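Local coordinates for beta-ketoacyl-[acyl-carrier-protein] synthase III (Pseudomonas aeruginosa, PDB 2X3E) that probably catalyses the first condensation of bacterial fatty acid synthesis, joining an acetyl group from acetyl-CoA to two carbons from malonyl-ACP, at residues W35-A48 / A149-A161. The protein carries 1 engineered substitution. Sequence-based numbering, arbitrary orientation.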
loop_
_atom_site.group_PDB
_atom_site.type_symbol
_atom_site.label_atom_id
_atom_site.label_comp_id
_atom_site.label_asym_id
_atom_site.label_seq_id
_atom_site.Cartn_x
_atom_site.Cartn_y
_atom_site.Cartn_z
ATOM N N TRP A 35 -11.804 34.847 6.405
ATOM C CA TRP A 35 -12.491 33.579 6.106
ATOM C C TRP A 35 -11.564 32.366 6.180
ATOM O O TRP A 35 -11.938 31.319 6.718
ATOM C CB TRP A 35 -13.127 33.642 4.712
ATOM C CG TRP A 35 -14.123 32.552 4.451
ATOM C CD1 TRP A 35 -15.476 32.621 4.627
ATOM C CD2 TRP A 35 -13.848 31.230 3.969
ATOM N NE1 TRP A 35 -16.060 31.426 4.286
ATOM C CE2 TRP A 35 -15.084 30.552 3.882
ATOM C CE3 TRP A 35 -12.677 30.551 3.607
ATOM C CZ2 TRP A 35 -15.184 29.229 3.444
ATOM C CZ3 TRP A 35 -12.778 29.231 3.169
ATOM C CH2 TRP A 35 -14.024 28.588 3.092
ATOM N N ILE A 36 -10.363 32.514 5.632
ATOM C CA ILE A 36 -9.405 31.414 5.556
ATOM C C ILE A 36 -8.915 31.003 6.948
ATOM O O ILE A 36 -8.874 29.815 7.267
ATOM C CB ILE A 36 -8.192 31.781 4.671
ATOM C CG1 ILE A 36 -8.637 32.089 3.234
ATOM C CG2 ILE A 36 -7.189 30.650 4.668
ATOM C CD1 ILE A 36 -7.604 32.849 2.429
ATOM N N SER A 37 -8.547 31.989 7.767
ATOM C CA SER A 37 -8.111 31.734 9.145
ATOM C C SER A 37 -9.269 31.201 9.982
ATOM O O SER A 37 -9.143 30.154 10.620
ATOM C CB SER A 37 -7.539 33.003 9.794
ATOM O OG SER A 37 -6.226 33.276 9.332
ATOM N N SER A 38 -10.392 31.918 9.959
ATOM C CA SER A 38 -11.601 31.528 10.689
ATOM C C SER A 38 -11.923 30.046 10.538
ATOM O O SER A 38 -11.990 29.310 11.525
ATOM C CB SER A 38 -12.805 32.346 10.207
ATOM O OG SER A 38 -14.025 31.680 10.487
ATOM N N ARG A 39 -12.115 29.621 9.292
ATOM C CA ARG A 39 -12.552 28.264 8.996
ATOM C C ARG A 39 -11.501 27.220 9.354
ATOM O O ARG A 39 -11.834 26.191 9.947
ATOM C CB ARG A 39 -12.935 28.137 7.516
ATOM C CG ARG A 39 -13.430 26.749 7.096
ATOM C CD ARG A 39 -14.800 26.411 7.679
ATOM N NE ARG A 39 -15.032 24.965 7.710
ATOM C CZ ARG A 39 -14.623 24.140 8.677
ATOM N NH1 ARG A 39 -13.951 24.597 9.731
ATOM N NH2 ARG A 39 -14.892 22.839 8.589
ATOM N N THR A 40 -10.242 27.480 9.000
ATOM C CA THR A 40 -9.187 26.471 9.122
ATOM C C THR A 40 -8.100 26.765 10.159
ATOM O O THR A 40 -7.438 25.836 10.632
ATOM C CB THR A 40 -8.477 26.243 7.777
ATOM O OG1 THR A 40 -7.798 27.443 7.383
ATOM C CG2 THR A 40 -9.481 25.842 6.703
ATOM N N GLY A 41 -7.894 28.042 10.482
ATOM C CA GLY A 41 -6.759 28.464 11.308
ATOM C C GLY A 41 -5.411 28.332 10.607
ATOM O O GLY A 41 -4.378 28.721 11.159
ATOM N N VAL A 42 -5.417 27.794 9.389
ATOM C CA VAL A 42 -4.204 27.628 8.605
ATOM C C VAL A 42 -3.826 28.976 7.996
ATOM O O VAL A 42 -4.645 29.610 7.329
ATOM C CB VAL A 42 -4.408 26.604 7.472
ATOM C CG1 VAL A 42 -3.165 26.518 6.594
ATOM C CG2 VAL A 42 -4.756 25.242 8.048
ATOM N N ARG A 43 -2.591 29.406 8.238
ATOM C CA ARG A 43 -2.098 30.678 7.713
ATOM C C ARG A 43 -1.172 30.497 6.513
ATOM O O ARG A 43 -1.071 31.386 5.673
ATOM C CB ARG A 43 -1.414 31.483 8.817
ATOM C CG ARG A 43 -2.361 31.840 9.963
ATOM C CD ARG A 43 -2.121 33.243 10.521
ATOM N NE ARG A 43 -3.173 33.633 11.461
ATOM C CZ ARG A 43 -3.293 34.837 12.025
ATOM N NH1 ARG A 43 -2.423 35.810 11.760
ATOM N NH2 ARG A 43 -4.297 35.075 12.868
ATOM N N GLN A 44 -0.490 29.358 6.425
ATOM C CA GLN A 44 0.250 29.042 5.209
ATOM C C GLN A 44 0.343 27.551 4.924
ATOM O O GLN A 44 0.147 26.706 5.805
ATOM C CB GLN A 44 1.642 29.694 5.208
ATOM C CG GLN A 44 2.519 29.392 6.409
ATOM C CD GLN A 44 4.000 29.656 6.138
ATOM O OE1 GLN A 44 4.389 30.752 5.727
ATOM N NE2 GLN A 44 4.832 28.650 6.380
ATOM N N ARG A 45 0.632 27.243 3.668
ATOM C CA ARG A 45 0.760 25.871 3.227
ATOM C C ARG A 45 1.821 25.792 2.126
ATOM O O ARG A 45 1.932 26.692 1.285
ATOM C CB ARG A 45 -0.604 25.265 2.824
ATOM C CG ARG A 45 -1.438 25.958 1.728
ATOM C CD ARG A 45 -1.924 27.373 2.049
ATOM N NE ARG A 45 -3.114 27.493 2.892
ATOM C CZ ARG A 45 -3.565 28.649 3.380
ATOM N NH1 ARG A 45 -4.652 28.680 4.136
ATOM N NH2 ARG A 45 -2.933 29.793 3.122
ATOM N N HIS A 46 2.635 24.742 2.187
ATOM C CA HIS A 46 3.735 24.566 1.250
ATOM C C HIS A 46 3.231 23.814 0.023
ATOM O O HIS A 46 2.442 22.867 0.142
ATOM C CB HIS A 46 4.903 23.841 1.922
ATOM C CG HIS A 46 5.564 24.653 2.996
ATOM N ND1 HIS A 46 6.783 25.267 2.817
ATOM C CD2 HIS A 46 5.167 24.962 4.253
ATOM C CE1 HIS A 46 7.110 25.922 3.917
ATOM N NE2 HIS A 46 6.145 25.756 4.803
ATOM N N ILE A 47 3.677 24.259 -1.153
ATOM C CA ILE A 47 3.124 23.801 -2.426
ATOM C C ILE A 47 4.223 23.142 -3.261
ATOM O O ILE A 47 5.228 23.771 -3.590
ATOM C CB ILE A 47 2.479 24.985 -3.203
ATOM C CG1 ILE A 47 1.364 25.639 -2.369
ATOM C CG2 ILE A 47 1.922 24.526 -4.540
ATOM C CD1 ILE A 47 0.179 24.725 -2.074
ATOM N N ALA A 48 4.019 21.873 -3.602
ATOM C CA ALA A 48 5.050 21.069 -4.264
ATOM C C ALA A 48 5.414 21.581 -5.657
ATOM O O ALA A 48 6.573 21.496 -6.062
ATOM C CB ALA A 48 4.618 19.611 -4.332
ATOM N N ALA A 149 -10.654 26.193 -8.051
ATOM C CA ALA A 149 -11.701 27.152 -7.696
ATOM C C ALA A 149 -12.274 26.929 -6.295
ATOM O O ALA A 149 -13.124 27.701 -5.852
ATOM C CB ALA A 149 -12.815 27.085 -8.720
ATOM N N ASP A 150 -11.817 25.887 -5.599
ATOM C CA ASP A 150 -12.386 25.519 -4.304
ATOM C C ASP A 150 -11.613 26.142 -3.138
ATOM O O ASP A 150 -10.526 25.680 -2.783
ATOM C CB ASP A 150 -12.418 24.000 -4.143
ATOM C CG ASP A 150 -13.259 23.565 -2.964
ATOM O OD1 ASP A 150 -12.691 23.277 -1.891
ATOM O OD2 ASP A 150 -14.506 23.550 -3.110
ATOM N N ARG A 151 -12.196 27.164 -2.521
ATOM C CA ARG A 151 -11.511 27.891 -1.454
ATOM C C ARG A 151 -11.373 27.092 -0.154
ATOM O O ARG A 151 -10.387 27.258 0.553
ATOM C CB ARG A 151 -12.185 29.239 -1.188
ATOM C CG ARG A 151 -13.542 29.173 -0.530
ATOM C CD ARG A 151 -14.122 30.573 -0.384
ATOM N NE ARG A 151 -15.462 30.565 0.204
ATOM C CZ ARG A 151 -16.594 30.889 -0.424
ATOM N NH1 ARG A 151 -16.603 31.266 -1.702
ATOM N NH2 ARG A 151 -17.743 30.841 0.241
ATOM N N SER A 152 -12.345 26.230 0.150
ATOM C CA SER A 152 -12.322 25.444 1.397
ATOM C C SER A 152 -11.158 24.459 1.471
ATOM O O SER A 152 -10.446 24.413 2.480
ATOM C CB SER A 152 -13.637 24.681 1.594
ATOM O OG SER A 152 -14.715 25.574 1.778
ATOM N N THR A 153 -10.971 23.657 0.426
ATOM C CA THR A 153 -9.882 22.677 0.420
ATOM C C THR A 153 -8.518 23.331 0.208
ATOM O O THR A 153 -7.537 22.928 0.828
ATOM C CB THR A 153 -10.077 21.555 -0.632
ATOM O OG1 THR A 153 -10.273 22.127 -1.930
ATOM C CG2 THR A 153 -11.265 20.673 -0.267
ATOM N N ARG A 154 -8.451 24.333 -0.662
ATOM C CA ARG A 154 -7.191 25.045 -0.891
ATOM C C ARG A 154 -6.722 25.827 0.342
ATOM O O ARG A 154 -5.522 25.999 0.547
ATOM C CB ARG A 154 -7.297 25.956 -2.111
ATOM C CG ARG A 154 -7.422 25.170 -3.410
ATOM C CD ARG A 154 -7.237 26.050 -4.612
ATOM N NE ARG A 154 -5.888 26.607 -4.650
ATOM C CZ ARG A 154 -5.530 27.679 -5.351
ATOM N NH1 ARG A 154 -6.414 28.338 -6.093
ATOM N NH2 ARG A 154 -4.273 28.101 -5.300
ATOM N N ALA A 155 -7.668 26.278 1.166
ATOM C CA ALA A 155 -7.333 26.937 2.432
ATOM C C ALA A 155 -6.743 25.962 3.462
ATOM O O ALA A 155 -5.965 26.369 4.322
ATOM C CB ALA A 155 -8.562 27.635 3.010
ATOM N N LEU A 156 -7.100 24.683 3.364
ATOM C CA LEU A 156 -6.753 23.696 4.387
ATOM C C LEU A 156 -5.496 22.887 4.052
ATOM O O LEU A 156 -4.627 22.693 4.909
ATOM C CB LEU A 156 -7.936 22.738 4.595
ATOM C CG LEU A 156 -7.801 21.600 5.612
ATOM C CD1 LEU A 156 -7.503 22.152 6.994
ATOM C CD2 LEU A 156 -9.081 20.762 5.627
ATOM N N PHE A 157 -5.402 22.415 2.812
ATOM C CA PHE A 157 -4.421 21.390 2.459
ATOM C C PHE A 157 -3.073 21.932 1.986
ATOM O O PHE A 157 -2.997 22.890 1.224
ATOM C CB PHE A 157 -4.993 20.413 1.416
ATOM C CG PHE A 157 -6.020 19.479 1.981
ATOM C CD1 PHE A 157 -5.633 18.382 2.732
ATOM C CD2 PHE A 157 -7.373 19.709 1.785
ATOM C CE1 PHE A 157 -6.574 17.525 3.279
ATOM C CE2 PHE A 157 -8.316 18.857 2.324
ATOM C CZ PHE A 157 -7.917 17.759 3.070
ATOM N N GLY A 158 -2.015 21.281 2.452
ATOM C CA GLY A 158 -0.649 21.573 2.015
ATOM C C GLY A 158 0.086 20.292 1.686
ATOM O O GLY A 158 -0.463 19.197 1.848
ATOM N N ASP A 159 1.332 20.436 1.241
ATOM C CA ASP A 159 2.164 19.321 0.792
ATOM C C ASP A 159 3.376 19.139 1.698
ATOM O O ASP A 159 3.834 20.079 2.352
ATOM C CB ASP A 159 2.671 19.575 -0.635
ATOM C CG ASP A 159 1.552 19.775 -1.639
ATOM O OD1 ASP A 159 0.421 19.306 -1.393
ATOM O OD2 ASP A 159 1.815 20.394 -2.696
ATOM N N GLY A 160 3.924 17.931 1.708
ATOM C CA GLY A 160 5.118 17.665 2.495
ATOM C C GLY A 160 5.394 16.198 2.685
ATOM O O GLY A 160 4.611 15.343 2.254
ATOM N N ALA A 161 6.522 15.922 3.337
ATOM C CA ALA A 161 6.945 14.570 3.655
ATOM C C ALA A 161 7.605 14.548 5.028
ATOM O O ALA A 161 8.368 15.453 5.372
ATOM C CB ALA A 161 7.914 14.048 2.593
HETATM O O HOH W 1 2.659 22.424 3.794
#
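Arg-45 turns toward Ala-155 through a folded side chain: chi1 of 57° sets CG between the backbone N and carbonyl carbon, and further bends at chi2 and chi3 bring the guanidinium edge to the carbonyl oxygen of Ala-155. In this thiolase-fold condensing enzyme the contact joins helix 33-40 and strand 44-46 to helix 151-156 and the approach to core-sheet strand 160-169. Arg-45 NH1 donates to Ala-155 O at 2.7 Å, and the acceptor lies within the guanidinium plane; NE adds a weak bond to the same oxygen. Because NH2 bonds to Leu-20 O and Asn-22 OD1, the group is tied at both ends, which restricts its rotation.

At the outer end, Arg-151 runs extended from CG to NE and crosses the indole of Trp-35. Its CD stands 4.0 Å from the centroid of the Trp-35 six-membered ring, over the face, a CH-pi contact; CZ lies off-centre, and the guanidinium plane is 88° from the ring, making the cation-pi component edge-on rather than stacked. Ser-152 OG meets the ring's edge at CH2. Inside this pair, Ile-36 CG2 packs on Ala-155 CB at 3.7 Å, where the axes of the short segments 35-40 and 151-156 cross at -78°.

Thr-40 OG1 bonds to Ile-36 O and accepts from Val-42 N, an ST turn spanning the helix exit, where Gly-41 is the first residue with non-helical angles; Val-42 CB then lies against Ala-155 O. Farther on, Asp-159 N donates to His-46 O at 2.9 Å, while a water bridges His-46 N and Asp-159 O. Between these anchors, the Phe-157 side chain leaves the contact and touches Asn-280, a predicted active-site residue. Asp-159 OD2 is shared by Ser-143 OG and Ala-48 N, the latter meeting its anti lone pair at 2.8 Å.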